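PDB 6ULY: amino acid adenylation domain-containing protein from Bacillus stratosphericus LAMA 585, which probably selects a keto acid and activates it as an acyl adenylate, serving as an adenylation domain in nonribosomal depsipeptide synthesis. Local coordinates for residues A[173-178]-A[222-227]; A[189-194]-A[335-340]. All coordinates share one frame; numbering follows the deposited sequence.

Interaction 1: A[173-178]-A[222-227]; sequences SVFFIL and DHIGGI. With QA7 (5'-O-{(S)-hydroxy[(4-methyl-2-oxopentanoyl)oxy]phosphoryl}adenosine), chain C.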
loop_
_atom_site.group_PDB
_atom_site.type_symbol
_atom_site.label_atom_id
_atom_site.label_comp_id
_atom_site.label_asym_id
_atom_site.label_seq_id
_atom_site.Cartn_x
_atom_site.Cartn_y
_atom_site.Cartn_z
ATOM N N SER A 173 4.721 18.398 -19.630
ATOM C CA SER A 173 4.546 16.965 -19.433
ATOM C C SER A 173 4.439 16.262 -20.780
ATOM O O SER A 173 3.677 16.686 -21.654
ATOM C CB SER A 173 3.295 16.700 -18.600
ATOM O OG SER A 173 3.438 17.223 -17.293
ATOM N N VAL A 174 5.199 15.185 -20.951
ATOM C CA VAL A 174 5.246 14.470 -22.220
ATOM C C VAL A 174 4.429 13.183 -22.175
ATOM O O VAL A 174 3.813 12.811 -23.175
ATOM C CB VAL A 174 6.710 14.192 -22.631
ATOM C CG1 VAL A 174 7.374 13.217 -21.665
ATOM C CG2 VAL A 174 6.775 13.682 -24.074
ATOM N N PHE A 175 4.405 12.489 -21.036
ATOM C CA PHE A 175 3.492 11.363 -20.872
ATOM C C PHE A 175 3.380 10.992 -19.400
ATOM O O PHE A 175 4.243 11.323 -18.583
ATOM C CB PHE A 175 3.930 10.137 -21.694
ATOM C CG PHE A 175 5.243 9.536 -21.264
ATOM C CD1 PHE A 175 5.311 8.669 -20.185
ATOM C CD2 PHE A 175 6.404 9.812 -21.962
ATOM C CE1 PHE A 175 6.518 8.113 -19.795
ATOM C CE2 PHE A 175 7.612 9.261 -21.578
ATOM C CZ PHE A 175 7.667 8.406 -20.493
ATOM N N PHE A 176 2.284 10.309 -19.081
ATOM C CA PHE A 176 2.121 9.590 -17.830
ATOM C C PHE A 176 2.506 8.127 -18.022
ATOM O O PHE A 176 2.408 7.580 -19.121
ATOM C CB PHE A 176 0.673 9.659 -17.341
ATOM C CG PHE A 176 0.198 11.043 -17.024
ATOM C CD1 PHE A 176 0.606 11.681 -15.865
ATOM C CD2 PHE A 176 -0.680 11.697 -17.869
ATOM C CE1 PHE A 176 0.159 12.952 -15.563
ATOM C CE2 PHE A 176 -1.130 12.966 -17.576
ATOM C CZ PHE A 176 -0.710 13.597 -16.416
ATOM N N ILE A 177 2.930 7.489 -16.936
ATOM C CA ILE A 177 3.179 6.053 -16.949
ATOM C C ILE A 177 2.840 5.499 -15.574
ATOM O O ILE A 177 3.153 6.107 -14.546
ATOM C CB ILE A 177 4.629 5.715 -17.363
ATOM C CG1 ILE A 177 4.829 4.194 -17.394
ATOM C CG2 ILE A 177 5.632 6.361 -16.432
ATOM C CD1 ILE A 177 6.013 3.742 -18.245
ATOM N N LEU A 178 2.185 4.344 -15.567
ATOM C CA LEU A 178 1.684 3.747 -14.342
ATOM C C LEU A 178 2.702 2.776 -13.762
ATOM O O LEU A 178 3.389 2.063 -14.499
ATOM C CB LEU A 178 0.359 3.037 -14.610
ATOM C CG LEU A 178 -0.901 3.881 -14.394
ATOM C CD1 LEU A 178 -0.768 5.297 -14.932
ATOM C CD2 LEU A 178 -2.091 3.190 -15.045
ATOM N N ASP A 222 4.629 -0.036 -22.703
ATOM C CA ASP A 222 4.138 0.554 -21.466
ATOM C C ASP A 222 5.112 0.374 -20.309
ATOM O O ASP A 222 4.881 0.937 -19.234
ATOM C CB ASP A 222 2.781 -0.051 -21.098
ATOM C CG ASP A 222 2.837 -1.558 -20.939
ATOM O OD1 ASP A 222 3.163 -2.034 -19.828
ATOM O OD2 ASP A 222 2.557 -2.268 -21.930
ATOM N N HIS A 223 6.172 -0.407 -20.499
ATOM C CA HIS A 223 7.277 -0.480 -19.555
ATOM C C HIS A 223 8.263 0.639 -19.870
ATOM O O HIS A 223 8.553 0.917 -21.040
ATOM C CB HIS A 223 7.969 -1.845 -19.638
ATOM C CG HIS A 223 8.915 -2.124 -18.508
ATOM N ND1 HIS A 223 9.935 -1.265 -18.156
ATOM C CD2 HIS A 223 9.009 -3.182 -17.667
ATOM C CE1 HIS A 223 10.606 -1.774 -17.139
ATOM N NE2 HIS A 223 10.065 -2.938 -16.823
ATOM N N ILE A 224 8.772 1.285 -18.819
ATOM C CA ILE A 224 9.600 2.474 -19.005
ATOM C C ILE A 224 10.832 2.149 -19.840
ATOM O O ILE A 224 11.283 2.972 -20.645
ATOM C CB ILE A 224 9.975 3.082 -17.636
ATOM C CG1 ILE A 224 10.519 4.503 -17.811
ATOM C CG2 ILE A 224 10.986 2.208 -16.897
ATOM C CD1 ILE A 224 9.438 5.538 -18.043
ATOM N N GLY A 225 11.392 0.948 -19.672
ATOM C CA GLY A 225 12.514 0.545 -20.504
ATOM C C GLY A 225 12.132 0.334 -21.956
ATOM O O GLY A 225 12.976 0.464 -22.851
ATOM N N GLY A 226 10.869 0.007 -22.218
ATOM C CA GLY A 226 10.428 -0.121 -23.592
ATOM C C GLY A 226 10.244 1.225 -24.266
ATOM O O GLY A 226 10.640 1.413 -25.420
ATOM N N ILE A 227 9.653 2.183 -23.554
ATOM C CA ILE A 227 9.335 3.458 -24.183
ATOM C C ILE A 227 10.554 4.372 -24.200
ATOM O O ILE A 227 10.858 4.991 -25.225
ATOM C CB ILE A 227 8.125 4.115 -23.487
ATOM C CG1 ILE A 227 7.800 5.467 -24.130
ATOM C CG2 ILE A 227 8.359 4.280 -21.977
ATOM C CD1 ILE A 227 7.469 5.387 -25.621
HETATM C C01 QA7 C . 16.629 -0.980 -16.541
HETATM C C02 QA7 C . 15.160 -0.885 -16.714
HETATM C C03 QA7 C . 14.819 0.238 -17.655
HETATM C C04 QA7 C . 14.607 -0.831 -15.327
HETATM C C05 QA7 C . 13.462 0.094 -15.062
HETATM C C06 QA7 C . 12.238 -0.434 -14.389
HETATM C C10 QA7 C . 11.520 -0.312 -10.994
HETATM C C11 QA7 C . 11.874 -1.189 -9.995
HETATM C C12 QA7 C . 13.116 -0.608 -9.196
HETATM C C13 QA7 C . 13.692 -1.603 -8.777
HETATM C C14 QA7 C . 13.378 -2.830 -9.830
HETATM C C16 QA7 C . 14.806 -2.531 -11.711
HETATM C C18 QA7 C . 16.451 -3.799 -11.229
HETATM C C19 QA7 C . 17.616 -4.554 -11.138
HETATM C C21 QA7 C . 16.960 -5.346 -9.157
HETATM C C23 QA7 C . 15.576 -3.878 -10.231
HETATM N N15 QA7 C . 14.551 -3.085 -10.565
HETATM N N17 QA7 C . 15.961 -2.954 -12.134
HETATM N N20 QA7 C . 17.826 -5.292 -10.103
HETATM N N22 QA7 C . 15.865 -4.677 -9.191
HETATM N N24 QA7 C . 18.558 -4.483 -12.170
HETATM O O07 QA7 C . 11.221 0.367 -14.007
HETATM O O09 QA7 C . 10.419 -0.744 -11.702
HETATM O O25 QA7 C . 12.434 -2.453 -10.566
HETATM O O26 QA7 C . 13.211 -2.127 -7.524
HETATM O O27 QA7 C . 12.817 0.395 -8.116
HETATM O O28 QA7 C . 9.032 -0.586 -13.802
HETATM O O29 QA7 C . 9.471 1.247 -12.603
HETATM O O30 QA7 C . 12.175 -1.542 -14.198
HETATM O O31 QA7 C . 13.553 1.192 -15.334
HETATM P P08 QA7 C . 10.031 0.032 -13.013
#

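Interaction 2: A[189-194]-A[335-340]; sequences VEHSHR and EISSAV. With QA7 (5'-O-{(S)-hydroxy[(4-methyl-2-oxopentanoyl)oxy]phosphoryl}adenosine), chain C.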
loop_
_atom_site.group_PDB
_atom_site.type_symbol
_atom_site.label_atom_id
_atom_site.label_comp_id
_atom_site.label_asym_id
_atom_site.label_seq_id
_atom_site.Cartn_x
_atom_site.Cartn_y
_atom_site.Cartn_z
ATOM N N VAL A 189 3.006 8.242 -12.792
ATOM C CA VAL A 189 4.275 8.941 -12.951
ATOM C C VAL A 189 4.148 9.930 -14.101
ATOM O O VAL A 189 3.887 9.541 -15.245
ATOM C CB VAL A 189 5.418 7.944 -13.183
ATOM C CG1 VAL A 189 6.740 8.664 -13.438
ATOM C CG2 VAL A 189 5.541 6.999 -11.980
ATOM N N GLU A 190 4.325 11.215 -13.802
ATOM C CA GLU A 190 4.217 12.277 -14.795
ATOM C C GLU A 190 5.615 12.762 -15.161
ATOM O O GLU A 190 6.365 13.218 -14.293
ATOM C CB GLU A 190 3.363 13.431 -14.267
ATOM C CG GLU A 190 3.225 14.592 -15.245
ATOM C CD GLU A 190 2.231 15.643 -14.784
ATOM O OE1 GLU A 190 1.654 16.325 -15.655
ATOM O OE2 GLU A 190 2.024 15.786 -13.558
ATOM N N HIS A 191 5.960 12.666 -16.443
ATOM C CA HIS A 191 7.281 13.028 -16.928
ATOM C C HIS A 191 7.195 14.214 -17.874
ATOM O O HIS A 191 6.144 14.508 -18.448
ATOM C CB HIS A 191 7.952 11.853 -17.645
ATOM C CG HIS A 191 8.725 10.954 -16.732
ATOM N ND1 HIS A 191 9.901 11.343 -16.129
ATOM C CD2 HIS A 191 8.495 9.684 -16.326
ATOM C CE1 HIS A 191 10.357 10.354 -15.381
ATOM N NE2 HIS A 191 9.524 9.335 -15.486
ATOM N N SER A 192 8.325 14.884 -18.034
ATOM C CA SER A 192 8.464 15.991 -18.963
ATOM C C SER A 192 9.423 15.599 -20.079
ATOM O O SER A 192 10.138 14.596 -19.995
ATOM C CB SER A 192 8.970 17.240 -18.236
ATOM O OG SER A 192 10.332 17.076 -17.881
ATOM N N HIS A 193 9.436 16.408 -21.140
ATOM C CA HIS A 193 10.429 16.209 -22.192
ATOM C C HIS A 193 11.839 16.247 -21.617
ATOM O O HIS A 193 12.709 15.464 -22.022
ATOM C CB HIS A 193 10.283 17.276 -23.280
ATOM C CG HIS A 193 8.928 17.327 -23.915
ATOM N ND1 HIS A 193 8.627 16.663 -25.085
ATOM C CD2 HIS A 193 7.801 17.985 -23.555
ATOM C CE1 HIS A 193 7.369 16.896 -25.410
ATOM N NE2 HIS A 193 6.845 17.700 -24.500
ATOM N N ARG A 194 12.080 17.153 -20.664
ATOM C CA ARG A 194 13.423 17.346 -20.127
ATOM C C ARG A 194 13.898 16.118 -19.362
ATOM O O ARG A 194 15.029 15.656 -19.550
ATOM C CB ARG A 194 13.448 18.583 -19.225
ATOM C CG ARG A 194 14.847 19.023 -18.818
ATOM C CD ARG A 194 14.827 20.149 -17.794
ATOM N NE ARG A 194 14.125 21.340 -18.268
ATOM C CZ ARG A 194 14.650 22.252 -19.082
ATOM N NH1 ARG A 194 15.890 22.117 -19.535
ATOM N NH2 ARG A 194 13.928 23.303 -19.450
ATOM N N GLU A 335 10.028 6.267 -12.331
ATOM C CA GLU A 335 10.110 7.602 -11.744
ATOM C C GLU A 335 11.375 8.348 -12.147
ATOM O O GLU A 335 11.425 9.574 -11.999
ATOM C CB GLU A 335 10.050 7.523 -10.214
ATOM C CG GLU A 335 8.707 7.096 -9.657
ATOM C CD GLU A 335 8.584 5.595 -9.491
ATOM O OE1 GLU A 335 9.312 4.848 -10.184
ATOM O OE2 GLU A 335 7.760 5.161 -8.663
ATOM N N ILE A 336 12.392 7.644 -12.644
ATOM C CA ILE A 336 13.647 8.279 -13.037
ATOM C C ILE A 336 13.921 8.006 -14.514
ATOM O O ILE A 336 15.076 8.018 -14.958
ATOM C CB ILE A 336 14.807 7.801 -12.141
ATOM C CG1 ILE A 336 14.963 6.281 -12.215
ATOM C CG2 ILE A 336 14.570 8.222 -10.681
ATOM C CD1 ILE A 336 16.047 5.733 -11.316
ATOM N N SER A 337 12.854 7.761 -15.284
ATOM C CA SER A 337 12.904 7.680 -16.745
ATOM C C SER A 337 13.681 6.467 -17.253
ATOM O O SER A 337 14.303 6.530 -18.317
ATOM C CB SER A 337 13.495 8.959 -17.349
ATOM O OG SER A 337 12.700 10.084 -17.028
ATOM N N SER A 338 13.630 5.359 -16.511
ATOM C CA SER A 338 14.218 4.075 -16.895
ATOM C C SER A 338 15.624 3.951 -16.310
ATOM O O SER A 338 15.851 4.347 -15.161
ATOM C CB SER A 338 14.198 3.872 -18.425
ATOM O OG SER A 338 15.313 4.438 -19.097
ATOM N N ALA A 339 16.564 3.383 -17.062
ATOM C CA ALA A 339 17.836 2.987 -16.471
ATOM C C ALA A 339 18.694 4.199 -16.132
ATOM O O ALA A 339 18.706 5.196 -16.855
ATOM C CB ALA A 339 18.594 2.064 -17.419
ATOM N N VAL A 340 19.417 4.102 -15.014
ATOM C CA VAL A 340 20.364 5.129 -14.599
ATOM C C VAL A 340 21.735 4.556 -14.279
ATOM O O VAL A 340 22.664 5.320 -14.009
ATOM C CB VAL A 340 19.826 5.930 -13.396
ATOM C CG1 VAL A 340 18.571 6.698 -13.794
ATOM C CG2 VAL A 340 19.546 5.010 -12.209
HETATM C C01 QA7 C . 16.629 -0.980 -16.541
HETATM C C02 QA7 C . 15.160 -0.885 -16.714
HETATM C C03 QA7 C . 14.819 0.238 -17.655
HETATM C C04 QA7 C . 14.607 -0.831 -15.327
HETATM C C05 QA7 C . 13.462 0.094 -15.062
HETATM C C06 QA7 C . 12.238 -0.434 -14.389
HETATM C C10 QA7 C . 11.520 -0.312 -10.994
HETATM C C11 QA7 C . 11.874 -1.189 -9.995
HETATM C C12 QA7 C . 13.116 -0.608 -9.196
HETATM C C13 QA7 C . 13.692 -1.603 -8.777
HETATM C C14 QA7 C . 13.378 -2.830 -9.830
HETATM C C16 QA7 C . 14.806 -2.531 -11.711
HETATM C C18 QA7 C . 16.451 -3.799 -11.229
HETATM C C19 QA7 C . 17.616 -4.554 -11.138
HETATM C C21 QA7 C . 16.960 -5.346 -9.157
HETATM C C23 QA7 C . 15.576 -3.878 -10.231
HETATM N N15 QA7 C . 14.551 -3.085 -10.565
HETATM N N17 QA7 C . 15.961 -2.954 -12.134
HETATM N N20 QA7 C . 17.826 -5.292 -10.103
HETATM N N22 QA7 C . 15.865 -4.677 -9.191
HETATM N N24 QA7 C . 18.558 -4.483 -12.170
HETATM O O07 QA7 C . 11.221 0.367 -14.007
HETATM O O09 QA7 C . 10.419 -0.744 -11.702
HETATM O O25 QA7 C . 12.434 -2.453 -10.566
HETATM O O26 QA7 C . 13.211 -2.127 -7.524
HETATM O O27 QA7 C . 12.817 0.395 -8.116
HETATM O O28 QA7 C . 9.032 -0.586 -13.802
HETATM O O29 QA7 C . 9.471 1.247 -12.603
HETATM O O30 QA7 C . 12.175 -1.542 -14.198
HETATM O O31 QA7 C . 13.553 1.192 -15.334
HETATM P P08 QA7 C . 10.031 0.032 -13.013
#

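Interaction 1: A[173-178]-A[222-227]
With chi1 at -179°, I177 sends CG1 away from its own backbone nitrogen, and the extended chain beyond it carries CD1 across to the loop and first turn of 222-227. I224 has the same kind of first torsion, CG1 anti to N, and a bend at chi2 (78°) turns its delta methyl back toward the strand, where it meets I177 CD1 tip to tip at 3.9 Å. I177 CD1 also lies 3.2 Å from the carbonyl oxygen of D222, just ahead of the helix. F175 completes the apolar cluster: its ring and the I224 side chain cross at about a right angle, CZ standing 4.2 Å from I224 CD1, which comes in at the ring edge. I227, one helical turn on, brings CG2 to 4.4 Å from F175 CZ. The branched side chain suits I224, since CD1 faces the strand while CG2 reaches the keto oxygen O31 of QA7 at 3.2 Å. H223 takes the N-cap position, its ND1 accepting from G225 N (3.1 Å), which holds the imidazole edge toward the adenylate, CE1 lying 3.3 Å from QA7 O30. G225, lacking a side chain, lets the ligand's isobutyl end come close, its CA 3.7 Å from QA7 C03. H223, I224 and G225 thus belong to the keto acyl adenylate pocket, and the contact seats one wall of it against the sheet. Strand 173-178 runs between strands 94-97 and 188-192; helix 224-237 starts against it, with I227 also touching L97, while V196 of helix 193-207 packs on F175.

Interaction 2: A[189-194]-A[335-340]
V189 meets E335 through both methyls: CG1 lies 3.9 Å from E335 CA, and CG2 is equally far, 3.9 Å, from E335 CG. With chi1 of 176° the valine sets CG1 anti to the backbone N and CG2 beside that nitrogen, a short forked side chain that the glutamate crosses at about a right angle. E335 bends at chi2 (90°), so that its aliphatic part serves the valine while its carboxylate goes on to Y421, which OE2 reaches by a hydrogen bond. H191 turns its imidazole obliquely to 335-340, with CE1 3.6 Å from the carbonyl oxygen of E335. Histidine suits this buried place because both ring nitrogens find partners: NE2 is hydrogen-bonded to S334 O and ND1 to S195 OG. The hydroxyl of S337 is hydrogen-bonded to T416 O. This part of 335-340 is a G1 beta bulge, where S337 and S338 both face M333 as strand 327-333 turns back into strand 338-342. From the bulge onward, S338 and A339 line the acyl end of the pocket, S338 CA coming to 3.3 Å from QA7 O31 and A339 CB to 3.7 Å from QA7 C01; the small side chains let the backbone pass close to the ligand. S192 ends the strand as the N-cap of helix 193-207, whose first turn carries R194 outward to a salt bridge with D171.

In the fold
Following the chain from the N terminus, the first of the segments met is strand 173-178; the chain then turns back into the antiparallel strand 188-192, so the first segments of the two interactions are neighbours in one mixed sheet. Helix 193-207 and strand 214-217 follow before 222-227 returns to strand 173-178 and closes the loop of interaction 1. Interaction 2 closes a much longer one, when 335-340 comes back to 189-194 after 140 residues. Because 189-194 lies inside the first loop and 335-340 beyond it, the two cross rather than nest. Together they tie this sheet to the start of helix 224-237 and to the turn that leads into strand 338-342 of the nine-stranded sheet. I224 packs on S338, and both reach QA7.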